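Local coordinates for protein Ps01740 (Pseudomonas sp. UW4, PDB 5UIF) that belongs to the tautomerase superfamily as a homologue of cis-3-chloroacrylic acid dehalogenase and probably catalyses hydrolytic dehalogenation of chloroacrylate-type substrates, at residues 14-19 and 89-94. Numbering follows the deposited sequence.
Sequences ERQRQS and AVTGAD
Gln-16 and Val-90 have the nearest CA atoms between residues 14-19 and 89-94, 6.8 Å apart, where the first turn of helix 14-32 meets the C-terminal turn of helix 73-91. These are the two long helices of the beta-alpha-beta tautomerase fold (MIF clan), each following a strand of the mixed sheet, and they touch here near the protein surface. Beyond Thr-91 the chain leaves the helix through Gly-92, whose phi is positive. A carbonyl in the last turn of a helix often lacks an i+4 amide partner, and a side chain from a neighbouring helix can supply a donor. Here Gln-16 does so: its NE2 lies 3.0 Å from Val-90 O, in a bent hydrogen bond (139° at the hydrogen) that comes from above the carbonyl plane, while the oxygen sits close to the plane of the amide. With CG anti to the carbonyl carbon (chi1 -77°), the extended side chain carries the amide across to the neighbouring helix end. The other polar atom of the amide, OE1, accepts from Ser-13 N, which would limit the amide's freedom to turn. Along the way the Gln-16 methylenes run alongside the Val-90 side chain, Gln-16 CG lying 3.8 Å from Val-90 CG1. Shortened to an alanine here, the side chain would probably leave Val-90 O without this donor and Val-90 CG1 without the methylene packed against it. Arg-17, on a different side of its helix, reaches Gly-49 of a neighbouring subunit. Next to Val-90, Thr-91 OG1 bonds to Tyr-87 O and also closes an ST turn, accepting from Ala-93 N at 3.2 Å.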
loop_
_atom_site.group_PDB
_atom_site.type_symbol
_atom_site.label_atom_id
_atom_site.label_comp_id
_atom_site.label_asym_id
_atom_site.label_seq_id
_atom_site.Cartn_x
_atom_site.Cartn_y
_atom_site.Cartn_z
ATOM N N GLU A 14 8.037 12.168 17.136
ATOM C CA GLU A 14 7.640 11.022 17.943
ATOM C C GLU A 14 6.325 11.314 18.649
ATOM O O GLU A 14 5.411 10.486 18.659
ATOM C CB GLU A 14 8.721 10.674 18.968
ATOM C CG GLU A 14 9.317 9.284 18.795
ATOM C CD GLU A 14 10.050 8.796 20.034
ATOM O OE1 GLU A 14 10.890 9.552 20.568
ATOM O OE2 GLU A 14 9.787 7.655 20.474
ATOM N N ARG A 15 6.241 12.502 19.238
ATOM C CA ARG A 15 5.054 12.925 19.967
ATOM C C ARG A 15 3.837 12.995 19.045
ATOM O O ARG A 15 2.720 12.653 19.443
ATOM C CB ARG A 15 5.303 14.281 20.638
ATOM C CG ARG A 15 4.190 15.298 20.433
ATOM C CD ARG A 15 4.600 16.677 20.911
ATOM N NE ARG A 15 5.714 17.205 20.132
ATOM C CZ ARG A 15 5.592 17.768 18.936
ATOM N NH1 ARG A 15 4.397 17.889 18.374
ATOM N NH2 ARG A 15 6.667 18.219 18.304
ATOM N N GLN A 16 4.062 13.421 17.806
ATOM C CA GLN A 16 2.976 13.565 16.846
ATOM C C GLN A 16 2.458 12.210 16.377
ATOM O O GLN A 16 1.253 12.026 16.213
ATOM C CB GLN A 16 3.426 14.404 15.649
ATOM C CG GLN A 16 3.471 15.895 15.935
ATOM C CD GLN A 16 3.975 16.700 14.757
ATOM O OE1 GLN A 16 4.999 16.372 14.160
ATOM N NE2 GLN A 16 3.253 17.761 14.414
ATOM N N ARG A 17 3.366 11.263 16.168
ATOM C CA ARG A 17 2.973 9.919 15.760
ATOM C C ARG A 17 2.211 9.218 16.879
ATOM O O ARG A 17 1.274 8.462 16.625
ATOM C CB ARG A 17 4.194 9.095 15.352
ATOM C CG ARG A 17 4.762 9.469 13.993
ATOM C CD ARG A 17 5.848 8.500 13.557
ATOM N NE ARG A 17 7.024 8.576 14.417
ATOM C CZ ARG A 17 8.073 9.355 14.175
ATOM N NH1 ARG A 17 8.092 10.124 13.096
ATOM N NH2 ARG A 17 9.103 9.365 15.011
ATOM N N GLN A 18 2.617 9.479 18.117
ATOM C CA GLN A 18 1.927 8.935 19.281
ATOM C C GLN A 18 0.515 9.499 19.376
ATOM O O GLN A 18 -0.443 8.765 19.616
ATOM C CB GLN A 18 2.705 9.244 20.562
ATOM C CG GLN A 18 2.056 8.710 21.828
ATOM C CD GLN A 18 2.068 7.195 21.898
ATOM O OE1 GLN A 18 2.999 6.548 21.420
ATOM N NE2 GLN A 18 1.030 6.621 22.494
ATOM N N SER A 19 0.396 10.808 19.180
ATOM C CA SER A 19 -0.894 11.486 19.244
ATOM C C SER A 19 -1.835 11.003 18.146
ATOM O O SER A 19 -2.999 10.701 18.405
ATOM C CB SER A 19 -0.707 13.001 19.140
ATOM O OG SER A 19 0.089 13.492 20.205
ATOM N N ALA A 89 -4.834 19.565 12.514
ATOM C CA ALA A 89 -4.676 20.245 13.794
ATOM C C ALA A 89 -3.341 19.897 14.443
ATOM O O ALA A 89 -2.723 20.731 15.104
ATOM C CB ALA A 89 -5.821 19.893 14.722
ATOM N N VAL A 90 -2.905 18.657 14.252
ATOM C CA VAL A 90 -1.652 18.182 14.826
ATOM C C VAL A 90 -0.452 18.722 14.053
ATOM O O VAL A 90 0.564 19.096 14.641
ATOM C CB VAL A 90 -1.604 16.635 14.849
ATOM C CG1 VAL A 90 -0.201 16.134 15.169
ATOM C CG2 VAL A 90 -2.616 16.088 15.846
ATOM N N THR A 91 -0.584 18.782 12.732
ATOM C CA THR A 91 0.537 19.128 11.864
ATOM C C THR A 91 0.508 20.576 11.385
ATOM O O THR A 91 1.551 21.221 11.271
ATOM C CB THR A 91 0.578 18.210 10.630
ATOM O OG1 THR A 91 -0.624 18.378 9.868
ATOM C CG2 THR A 91 0.692 16.759 11.059
ATOM N N GLY A 92 -0.687 21.083 11.101
ATOM C CA GLY A 92 -0.833 22.418 10.547
ATOM C C GLY A 92 -0.781 22.385 9.033
ATOM O O GLY A 92 -0.547 23.403 8.382
ATOM N N ALA A 93 -1.004 21.200 8.473
ATOM C CA ALA A 93 -0.941 21.003 7.031
ATOM C C ALA A 93 -2.140 21.623 6.324
ATOM O O ALA A 93 -3.152 21.936 6.950
ATOM C CB ALA A 93 -0.848 19.518 6.707
ATOM N N ASP A 94 -2.014 21.801 5.013
ATOM C CA ASP A 94 -3.100 22.331 4.197
ATOM C C ASP A 94 -4.064 21.209 3.828
ATOM O O ASP A 94 -3.643 20.085 3.552
ATOM C CB ASP A 94 -2.546 23.004 2.937
ATOM C CG ASP A 94 -3.571 23.885 2.240
ATOM O OD1 ASP A 94 -4.782 23.587 2.311
ATOM O OD2 ASP A 94 -3.159 24.884 1.614
#